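Local structure of 2-Cys peroxiredoxin (Plasmodium yoelii, 2H01) at residues Y37-P40 and L41-T44; L58-F61 and K62-V66; V73-K76 and F77-L80; I100-S104 and K105-R109. The protein probably reduces hydrogen peroxide and organic hydroperoxides to water and alcohols, acting as a thiol-dependent thioredoxin peroxidase of the 2-Cys peroxiredoxin family. One frame throughout, in Å; residues are numbered along the deposited sequence.

Interaction 1. Residues Y37-P40 and L41-T44; sequences YFYP and LDFT
Y39 and D42 meet through their polar ends: the phenol OH of Y39 donates to OD1 of D42 over 2.8 Å. The hydroxyl meets OD1 on its syn side, 18° out of the carboxylate plane, and ring and carboxylate are nearly coplanar, their planes 7° apart. OD1 lies at the ring edge, near its plane, 3.0 Å from CE2 of Y39. Further round the same edge sits O of L41, 3.5 Å from CD2 of Y39. The tyrosine gets there because its CG stands between backbone N and carbonyl carbon (chi1 59°), which sends the ring along the onward path of the chain. This is the exit of strand 33-38 of a thioredoxin-type fold, in the loop that leads to helix 49-56 and carries C47, the predicted peroxidatic cysteine, about 11 Å from the Y39 side chain. P40, with no N-H to offer, suits the point where strand gives way to loop, and its CB lies 4.4 Å from CG of L41. The D42 carboxylate is held from several sides: S72 OG also bonds to OD1, while H79 ND1 bonds to OD2. The backbone N of D42 is bonded to D74, and I51 of helix 49-56 packs on Y39.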
loop_
_atom_site.group_PDB
_atom_site.type_symbol
_atom_site.label_atom_id
_atom_site.label_comp_id
_atom_site.label_asym_id
_atom_site.label_seq_id
_atom_site.Cartn_x
_atom_site.Cartn_y
_atom_site.Cartn_z
ATOM N N TYR A 37 -1.254 -1.092 -0.582
ATOM C CA TYR A 37 -1.160 -2.316 -1.368
ATOM C C TYR A 37 -2.329 -3.248 -1.089
ATOM O O TYR A 37 -2.883 -3.251 0.009
ATOM C CB TYR A 37 0.175 -3.042 -1.109
ATOM C CG TYR A 37 0.335 -3.660 0.271
ATOM C CD1 TYR A 37 0.867 -2.931 1.331
ATOM C CD2 TYR A 37 -0.028 -4.986 0.503
ATOM C CE1 TYR A 37 1.048 -3.502 2.595
ATOM C CE2 TYR A 37 0.135 -5.571 1.763
ATOM C CZ TYR A 37 0.678 -4.823 2.800
ATOM O OH TYR A 37 0.859 -5.408 4.029
ATOM N N PHE A 38 -2.703 -4.034 -2.094
ATOM C CA PHE A 38 -3.822 -4.965 -1.969
ATOM C C PHE A 38 -3.444 -6.434 -2.122
ATOM O O PHE A 38 -2.570 -6.793 -2.905
ATOM C CB PHE A 38 -4.901 -4.680 -3.027
ATOM C CG PHE A 38 -5.616 -3.376 -2.850
ATOM C CD1 PHE A 38 -5.080 -2.197 -3.354
ATOM C CD2 PHE A 38 -6.836 -3.324 -2.179
ATOM C CE1 PHE A 38 -5.749 -0.971 -3.195
ATOM C CE2 PHE A 38 -7.516 -2.108 -2.010
ATOM C CZ PHE A 38 -6.967 -0.928 -2.523
ATOM N N TYR A 39 -4.108 -7.287 -1.361
ATOM C CA TYR A 39 -3.902 -8.720 -1.492
ATOM C C TYR A 39 -5.309 -9.322 -1.382
ATOM O O TYR A 39 -6.200 -8.726 -0.785
ATOM C CB TYR A 39 -2.942 -9.265 -0.426
ATOM C CG TYR A 39 -3.353 -9.051 1.009
ATOM C CD1 TYR A 39 -3.131 -7.829 1.644
ATOM C CD2 TYR A 39 -3.962 -10.081 1.741
ATOM C CE1 TYR A 39 -3.498 -7.635 2.967
ATOM C CE2 TYR A 39 -4.339 -9.897 3.064
ATOM C CZ TYR A 39 -4.102 -8.673 3.670
ATOM O OH TYR A 39 -4.468 -8.483 4.973
ATOM N N PRO A 40 -5.529 -10.493 -1.990
ATOM C CA PRO A 40 -6.826 -11.174 -1.973
ATOM C C PRO A 40 -7.434 -11.464 -0.600
ATOM O O PRO A 40 -8.467 -10.908 -0.226
ATOM C CB PRO A 40 -6.551 -12.473 -2.738
ATOM C CG PRO A 40 -5.412 -12.123 -3.647
ATOM C CD PRO A 40 -4.537 -11.271 -2.758
ATOM N N LEU A 41 -6.776 -12.343 0.146
ATOM C CA LEU A 41 -7.305 -12.773 1.429
ATOM C C LEU A 41 -6.300 -13.131 2.496
ATOM O O LEU A 41 -5.122 -13.368 2.235
ATOM C CB LEU A 41 -8.182 -14.007 1.220
ATOM C CG LEU A 41 -9.371 -13.921 0.272
ATOM C CD1 LEU A 41 -9.859 -15.329 -0.042
ATOM C CD2 LEU A 41 -10.470 -13.076 0.902
ATOM N N ASP A 42 -6.828 -13.198 3.708
ATOM C CA ASP A 42 -6.098 -13.579 4.898
ATOM C C ASP A 42 -6.212 -15.103 5.005
ATOM O O ASP A 42 -7.098 -15.706 4.406
ATOM C CB ASP A 42 -6.769 -12.963 6.121
ATOM C CG ASP A 42 -6.425 -11.499 6.321
ATOM O OD1 ASP A 42 -6.042 -10.799 5.355
ATOM O OD2 ASP A 42 -6.569 -11.055 7.472
ATOM N N PHE A 43 -5.314 -15.719 5.766
ATOM C CA PHE A 43 -5.352 -17.159 5.998
ATOM C C PHE A 43 -5.363 -18.149 4.818
ATOM O O PHE A 43 -5.701 -19.308 5.031
ATOM C CB PHE A 43 -6.554 -17.483 6.907
ATOM C CG PHE A 43 -6.362 -17.081 8.357
ATOM C CD1 PHE A 43 -5.402 -17.706 9.150
ATOM C CD2 PHE A 43 -7.172 -16.109 8.936
ATOM C CE1 PHE A 43 -5.258 -17.370 10.506
ATOM C CE2 PHE A 43 -7.039 -15.765 10.287
ATOM C CZ PHE A 43 -6.085 -16.395 11.072
ATOM N N THR A 44 -5.014 -17.737 3.597
ATOM C CA THR A 44 -5.009 -18.694 2.476
ATOM C C THR A 44 -3.771 -19.571 2.570
ATOM O O THR A 44 -2.981 -19.424 3.490
ATOM C CB THR A 44 -4.992 -18.013 1.068
ATOM O OG1 THR A 44 -3.707 -17.420 0.830
ATOM C CG2 THR A 44 -6.099 -16.955 0.958
#

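Interaction 2. Residues L58-F61 and K62-V66; sequences LDSF and KERNV
F61 and V66 are joined across a Schellman motif that ends helix 58-63, with N65, at positive phi (58°), as its C-prime residue. Asparagine tolerates that left-handed backbone better than most residues. The defining bonds are V66 N to F61 O, 2.8 Å, and N65 N to K62 O; the first arrives from above the carbonyl plane of F61, 36° out of it. Before the motif, regular bonds run from K62 N to L58 O and from E63 N to D59 O; at the helix end, R64 N makes weak ones to O of S60 and O of F61.

Apolar contact follows the same turn. CG1 of V66 comes within 3.7 Å of CD2 of F61, and this hydrophobic pair, both residues buried, packs on I154 of helix 147-163. One turn apart, CE of K62 lies 3.6 Å from CD2 of L58, with NZ beside the same methyl; a long chain with an apolar stem suits this exposed site next to a buried leucine.

Polar side chains tie the helix end to its surroundings. R64 NE forms a salt bridge with D155 of helix 147-163, and N65 OD1 accepts from K32 NZ. The R64 chain, straight from CG to NE, runs back along the helix to the carbonyl of S60: NH1 of R64 donates to O of S60 at 2.8 Å, with that oxygen only 5° out of the guanidinium plane.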
loop_
_atom_site.group_PDB
_atom_site.type_symbol
_atom_site.label_atom_id
_atom_site.label_comp_id
_atom_site.label_asym_id
_atom_site.label_seq_id
_atom_site.Cartn_x
_atom_site.Cartn_y
_atom_site.Cartn_z
ATOM N N LEU A 58 10.198 -2.360 6.485
ATOM C CA LEU A 58 9.557 -1.202 7.093
ATOM C C LEU A 58 10.483 -0.015 7.327
ATOM O O LEU A 58 10.173 1.104 6.920
ATOM C CB LEU A 58 8.895 -1.576 8.418
ATOM C CG LEU A 58 8.075 -0.441 9.043
ATOM C CD1 LEU A 58 6.945 -0.034 8.099
ATOM C CD2 LEU A 58 7.510 -0.895 10.373
ATOM N N ASP A 59 11.612 -0.241 7.984
ATOM C CA ASP A 59 12.530 0.860 8.248
ATOM C C ASP A 59 12.901 1.667 7.007
ATOM O O ASP A 59 13.008 2.890 7.081
ATOM C CB ASP A 59 13.793 0.354 8.944
ATOM C CG ASP A 59 13.549 0.014 10.406
ATOM O OD1 ASP A 59 12.792 0.767 11.065
ATOM O OD2 ASP A 59 14.119 -0.991 10.895
ATOM N N SER A 60 13.104 0.995 5.878
ATOM C CA SER A 60 13.426 1.691 4.632
ATOM C C SER A 60 12.301 2.667 4.275
ATOM O O SER A 60 12.556 3.757 3.752
ATOM C CB SER A 60 13.617 0.693 3.482
ATOM O OG SER A 60 14.850 0.011 3.583
ATOM N N PHE A 61 11.056 2.268 4.547
ATOM C CA PHE A 61 9.893 3.123 4.269
ATOM C C PHE A 61 9.792 4.292 5.241
ATOM O O PHE A 61 9.520 5.419 4.832
ATOM C CB PHE A 61 8.592 2.317 4.305
ATOM C CG PHE A 61 8.412 1.422 3.121
ATOM C CD1 PHE A 61 8.706 0.070 3.202
ATOM C CD2 PHE A 61 8.035 1.952 1.892
ATOM C CE1 PHE A 61 8.636 -0.742 2.075
ATOM C CE2 PHE A 61 7.963 1.147 0.758
ATOM C CZ PHE A 61 8.267 -0.203 0.848
ATOM N N LYS A 62 10.019 4.036 6.522
ATOM C CA LYS A 62 9.955 5.112 7.502
ATOM C C LYS A 62 11.020 6.168 7.199
ATOM O O LYS A 62 10.765 7.365 7.301
ATOM C CB LYS A 62 10.159 4.570 8.929
ATOM C CG LYS A 62 8.979 3.782 9.468
ATOM C CD LYS A 62 9.200 3.307 10.908
ATOM C CE LYS A 62 7.997 2.491 11.398
ATOM N NZ LYS A 62 8.186 1.952 12.773
ATOM N N GLU A 63 12.215 5.712 6.829
ATOM C CA GLU A 63 13.328 6.609 6.520
ATOM C C GLU A 63 12.982 7.551 5.381
ATOM O O GLU A 63 13.506 8.666 5.306
ATOM C CB GLU A 63 14.582 5.798 6.154
ATOM C CG GLU A 63 15.176 5.031 7.324
ATOM C CD GLU A 63 16.151 3.939 6.906
ATOM O OE1 GLU A 63 16.287 3.674 5.689
ATOM O OE2 GLU A 63 16.770 3.329 7.807
ATOM N N ARG A 64 12.096 7.105 4.494
ATOM C CA ARG A 64 11.700 7.918 3.347
ATOM C C ARG A 64 10.353 8.557 3.593
ATOM O O ARG A 64 9.713 9.074 2.672
ATOM C CB ARG A 64 11.675 7.054 2.075
ATOM C CG ARG A 64 13.030 6.400 1.792
ATOM C CD ARG A 64 12.997 5.470 0.589
ATOM N NE ARG A 64 14.355 5.099 0.176
ATOM C CZ ARG A 64 15.155 4.257 0.834
ATOM N NH1 ARG A 64 14.752 3.668 1.951
ATOM N NH2 ARG A 64 16.375 4.013 0.374
ATOM N N ASN A 65 9.931 8.509 4.853
ATOM C CA ASN A 65 8.674 9.099 5.295
ATOM C C ASN A 65 7.455 8.536 4.554
ATOM O O ASN A 65 6.570 9.282 4.119
ATOM C CB ASN A 65 8.752 10.623 5.138
ATOM C CG ASN A 65 7.769 11.352 6.030
ATOM O OD1 ASN A 65 7.324 10.818 7.049
ATOM N ND2 ASN A 65 7.435 12.587 5.662
ATOM N N VAL A 66 7.423 7.210 4.431
ATOM C CA VAL A 66 6.336 6.502 3.760
ATOM C C VAL A 66 5.555 5.634 4.738
ATOM O O VAL A 66 6.136 4.852 5.496
ATOM C CB VAL A 66 6.857 5.581 2.647
ATOM C CG1 VAL A 66 5.700 4.766 2.074
ATOM C CG2 VAL A 66 7.523 6.403 1.557
#

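Interaction 3. Residues V73-K76 and F77-L80; sequences VDSK and FTHL
H79 N donates to the carbonyl O of S75 at 3.2 Å, and L80 N to O of K76 at 3.1 Å with a straighter N-H...O angle of 168°; these are the opening bonds of helix 76-83. S75 occupies the N-cap, a position that suits serine, whose short hydroxyl sits beside the first turn. With OG between its backbone N and carbonyl carbon (chi1 67°), OG of S75 lies 2.9 Å from OG1 of T78. The carbonyl O of S75 also sits over one face of the H79 imidazole, toward the rim.

Both ring nitrogens of H79 are bonded outside the turn, NE2 to the carbonyl of I100 and ND1 to D42, which fixes the rotation of the imidazole. CB of D74 comes within 3.8 Å of CE1 of H79 and also approaches CG2 of T78, the two side chains of D74 and T78 crossing at about a right angle. K76 runs beside F77 in the same direction: CG of K76 lies 4.1 Å above the ring plane, while CE of K76 is 3.9 Å from CZ of F77.

The lysine goes on to a salt bridge with E12 and a cation-pi contact with F20, whose ring also meets F77 edge-to-face. The turn joins strand 66-72 to helix 76-83, whose K76 and H79 pack on V14 of strand 10-14, while H79 reaches the end of strand 98-101.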
loop_
_atom_site.group_PDB
_atom_site.type_symbol
_atom_site.label_atom_id
_atom_site.label_comp_id
_atom_site.label_asym_id
_atom_site.label_seq_id
_atom_site.Cartn_x
_atom_site.Cartn_y
_atom_site.Cartn_z
ATOM N N VAL A 73 -10.109 -7.531 1.581
ATOM C CA VAL A 73 -11.515 -7.408 1.918
ATOM C C VAL A 73 -11.925 -8.053 3.254
ATOM O O VAL A 73 -13.091 -7.973 3.643
ATOM C CB VAL A 73 -12.393 -7.966 0.769
ATOM C CG1 VAL A 73 -12.034 -7.253 -0.543
ATOM C CG2 VAL A 73 -12.193 -9.455 0.637
ATOM N N ASP A 74 -10.983 -8.712 3.923
ATOM C CA ASP A 74 -11.184 -9.285 5.255
ATOM C C ASP A 74 -11.538 -8.253 6.337
ATOM O O ASP A 74 -11.239 -7.078 6.204
ATOM C CB ASP A 74 -9.941 -10.079 5.690
ATOM C CG ASP A 74 -9.666 -11.300 4.820
ATOM O OD1 ASP A 74 -10.322 -12.326 4.989
ATOM O OD2 ASP A 74 -8.788 -11.340 3.952
ATOM N N SER A 75 -12.171 -8.705 7.412
ATOM C CA SER A 75 -12.544 -7.806 8.508
ATOM C C SER A 75 -11.332 -7.529 9.396
ATOM O O SER A 75 -10.303 -8.207 9.284
ATOM C CB SER A 75 -13.645 -8.441 9.364
ATOM O OG SER A 75 -13.144 -9.585 10.040
ATOM N N LYS A 76 -11.457 -6.539 10.280
ATOM C CA LYS A 76 -10.361 -6.210 11.180
ATOM C C LYS A 76 -10.136 -7.341 12.177
ATOM O O LYS A 76 -9.012 -7.569 12.627
ATOM C CB LYS A 76 -10.626 -4.896 11.930
ATOM C CG LYS A 76 -11.883 -4.840 12.790
ATOM C CD LYS A 76 -11.802 -3.611 13.707
ATOM C CE LYS A 76 -12.958 -3.509 14.699
ATOM N NZ LYS A 76 -14.232 -3.150 14.022
ATOM N N PHE A 77 -11.206 -8.055 12.514
ATOM C CA PHE A 77 -11.102 -9.171 13.444
ATOM C C PHE A 77 -10.266 -10.293 12.841
ATOM O O PHE A 77 -9.462 -10.914 13.534
ATOM C CB PHE A 77 -12.492 -9.673 13.807
ATOM C CG PHE A 77 -13.317 -8.656 14.527
ATOM C CD1 PHE A 77 -13.066 -8.363 15.861
ATOM C CD2 PHE A 77 -14.326 -7.973 13.871
ATOM C CE1 PHE A 77 -13.807 -7.404 16.535
ATOM C CE2 PHE A 77 -15.077 -7.009 14.538
ATOM C CZ PHE A 77 -14.817 -6.723 15.875
ATOM N N THR A 78 -10.430 -10.595 11.565
ATOM C CA THR A 78 -9.568 -11.617 11.012
ATOM C C THR A 78 -8.134 -11.211 10.720
ATOM O O THR A 78 -7.248 -12.049 10.734
ATOM C CB THR A 78 -10.200 -12.472 9.914
ATOM O OG1 THR A 78 -11.496 -11.988 9.600
ATOM C CG2 THR A 78 -9.447 -12.355 8.641
ATOM N N HIS A 79 -7.906 -9.918 10.513
ATOM C CA HIS A 79 -6.526 -9.436 10.418
ATOM C C HIS A 79 -5.835 -9.698 11.755
ATOM O O HIS A 79 -4.735 -10.238 11.811
ATOM C CB HIS A 79 -6.469 -7.920 10.155
ATOM C CG HIS A 79 -6.791 -7.519 8.750
ATOM N ND1 HIS A 79 -6.800 -8.409 7.701
ATOM C CD2 HIS A 79 -7.064 -6.306 8.216
ATOM C CE1 HIS A 79 -7.067 -7.765 6.580
ATOM N NE2 HIS A 79 -7.229 -6.485 6.865
ATOM N N LEU A 80 -6.485 -9.289 12.836
ATOM C CA LEU A 80 -5.925 -9.476 14.172
ATOM C C LEU A 80 -5.587 -10.945 14.422
ATOM O O LEU A 80 -4.472 -11.277 14.837
ATOM C CB LEU A 80 -6.910 -8.984 15.234
ATOM C CG LEU A 80 -6.466 -9.193 16.682
ATOM C CD1 LEU A 80 -5.124 -8.484 16.902
ATOM C CD2 LEU A 80 -7.534 -8.659 17.643
#

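Interaction 4. Residues I100-S104 and K105-R109; sequences ISDIS and KSIAR
Between D102 and K105 the chain folds into a type I beta turn, closed by K105 N donating to O of D102 at 3.0 Å, and K105, at positive phi, is the N-cap residue of helix 106-110. The carboxylate of D102 reaches past the turn to two N-H groups of the first helical turn, one on each oxygen. I107 N reaches OD1 of D102 at 2.9 Å on its syn side, 29° out of the carboxylate plane; A108 N reaches OD2 of D102 at 2.8 Å from above that plane, nearly straight at 171°. An extended first torsion, CG opposite the backbone N (chi1 -169°), carries the group there. Being short and anionic, aspartate suits these N-H groups at the positive end of the helix dipole, which probably stabilises its charge. OD1 also lies 3.4 Å from CB of I107, whose side chain runs past D102 in the opposite direction. Nearby, OG of S104 accepts from S106 N at 3.3 Å, and K105 NZ bonds to the S118 carbonyl and a water. This is a strand-to-helix connection of the thioredoxin-type fold, in which an aspartate before the turn bonds to the first N-H groups of the following helix.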
loop_
_atom_site.group_PDB
_atom_site.type_symbol
_atom_site.label_atom_id
_atom_site.label_comp_id
_atom_site.label_asym_id
_atom_site.label_seq_id
_atom_site.Cartn_x
_atom_site.Cartn_y
_atom_site.Cartn_z
ATOM N N ILE A 100 -5.622 -2.603 6.969
ATOM C CA ILE A 100 -6.974 -2.060 7.031
ATOM C C ILE A 100 -7.987 -3.033 6.438
ATOM O O ILE A 100 -7.626 -3.897 5.617
ATOM C CB ILE A 100 -7.047 -0.708 6.296
ATOM C CG1 ILE A 100 -6.646 -0.876 4.829
ATOM C CG2 ILE A 100 -6.158 0.320 6.981
ATOM C CD1 ILE A 100 -6.916 0.347 3.980
ATOM N N SER A 101 -9.144 -2.760 6.718
ATOM C CA SER A 101 -10.179 -3.722 6.391
ATOM C C SER A 101 -11.193 -3.143 5.434
ATOM O O SER A 101 -11.905 -2.201 5.782
ATOM C CB SER A 101 -10.881 -4.183 7.673
ATOM O OG SER A 101 -12.032 -4.967 7.389
ATOM N N ASP A 102 -11.257 -3.748 4.251
ATOM C CA ASP A 102 -12.154 -3.349 3.174
ATOM C C ASP A 102 -13.413 -4.217 3.093
ATOM O O ASP A 102 -13.662 -4.864 2.091
ATOM C CB ASP A 102 -11.415 -3.350 1.833
ATOM C CG ASP A 102 -12.208 -2.694 0.722
ATOM O OD1 ASP A 102 -13.093 -1.879 1.016
ATOM O OD2 ASP A 102 -12.022 -2.943 -0.476
ATOM N N ILE A 103 -14.208 -4.204 4.154
ATOM C CA ILE A 103 -15.248 -5.197 4.350
ATOM C C ILE A 103 -16.500 -4.977 3.520
ATOM O O ILE A 103 -17.263 -5.894 3.308
ATOM C CB ILE A 103 -15.621 -5.353 5.826
ATOM C CG1 ILE A 103 -16.832 -6.257 5.955
ATOM C CG2 ILE A 103 -15.941 -4.027 6.441
ATOM C CD1 ILE A 103 -16.667 -7.316 6.963
ATOM N N SER A 104 -16.704 -3.755 3.057
ATOM C CA SER A 104 -17.720 -3.478 2.057
ATOM C C SER A 104 -17.239 -3.663 0.629
ATOM O O SER A 104 -18.022 -3.621 -0.300
ATOM C CB SER A 104 -18.311 -2.084 2.262
ATOM O OG SER A 104 -17.562 -1.091 1.608
ATOM N N LYS A 105 -15.940 -3.867 0.472
ATOM C CA LYS A 105 -15.321 -3.991 -0.841
ATOM C C LYS A 105 -15.202 -2.670 -1.599
ATOM O O LYS A 105 -14.708 -2.639 -2.717
ATOM C CB LYS A 105 -16.037 -5.029 -1.691
ATOM C CG LYS A 105 -15.839 -6.441 -1.212
ATOM C CD LYS A 105 -16.460 -7.456 -2.138
ATOM C CE LYS A 105 -16.834 -8.702 -1.385
ATOM N NZ LYS A 105 -15.644 -9.353 -0.829
ATOM N N SER A 106 -15.577 -1.582 -0.939
ATOM C CA SER A 106 -15.635 -0.275 -1.557
ATOM C C SER A 106 -14.278 0.266 -2.007
ATOM O O SER A 106 -14.159 0.850 -3.060
ATOM C CB SER A 106 -16.371 0.720 -0.653
ATOM O OG SER A 106 -15.623 1.087 0.486
ATOM N N ILE A 107 -13.259 0.055 -1.194
ATOM C CA ILE A 107 -11.936 0.571 -1.480
ATOM C C ILE A 107 -11.340 -0.109 -2.700
ATOM O O ILE A 107 -10.916 0.554 -3.636
ATOM C CB ILE A 107 -11.021 0.447 -0.248
ATOM C CG1 ILE A 107 -11.595 1.257 0.911
ATOM C CG2 ILE A 107 -9.630 0.897 -0.573
ATOM C CD1 ILE A 107 -11.182 0.802 2.280
ATOM N N ALA A 108 -11.343 -1.434 -2.695
ATOM C CA ALA A 108 -10.875 -2.183 -3.838
ATOM C C ALA A 108 -11.582 -1.702 -5.082
ATOM O O ALA A 108 -10.969 -1.561 -6.121
ATOM C CB ALA A 108 -11.070 -3.661 -3.646
ATOM N N ARG A 109 -12.871 -1.435 -4.966
ATOM C CA ARG A 109 -13.637 -1.037 -6.139
ATOM C C ARG A 109 -13.173 0.321 -6.670
ATOM O O ARG A 109 -12.939 0.474 -7.869
ATOM C CB ARG A 109 -15.135 -0.974 -5.791
ATOM C CG ARG A 109 -16.064 -1.023 -7.008
ATOM C CD ARG A 109 -17.514 -0.710 -6.620
ATOM N NE ARG A 109 -17.975 -1.538 -5.508
ATOM C CZ ARG A 109 -18.257 -2.831 -5.606
ATOM N NH1 ARG A 109 -18.133 -3.448 -6.771
ATOM N NH2 ARG A 109 -18.653 -3.510 -4.537
HETATM O O HOH W 1 -15.407 -8.589 2.184
#

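How the interactions relate
Interactions 1, 3 and 4 cluster on one part of the fold, with centres 10 to 12 Å apart, whereas interaction 2 lies 22 to 25 Å from each of them, centre to centre, on the opposite side of the chain's centre from interactions 1 and 4. Within the cluster, the D74 carbonyl of interaction 3 bonds to S101 OG of interaction 4, and F38 of interaction 1 adds apolar packing on I107 and A108. Interaction 3 is a surface contact, while the others are partly buried. Chemically, interactions 3 and 4 start helices, with a serine N-cap and an aspartate respectively, interaction 2 ends one through backbone bonds, and interaction 1 relies on a phenol-carboxylate bond beyond a strand.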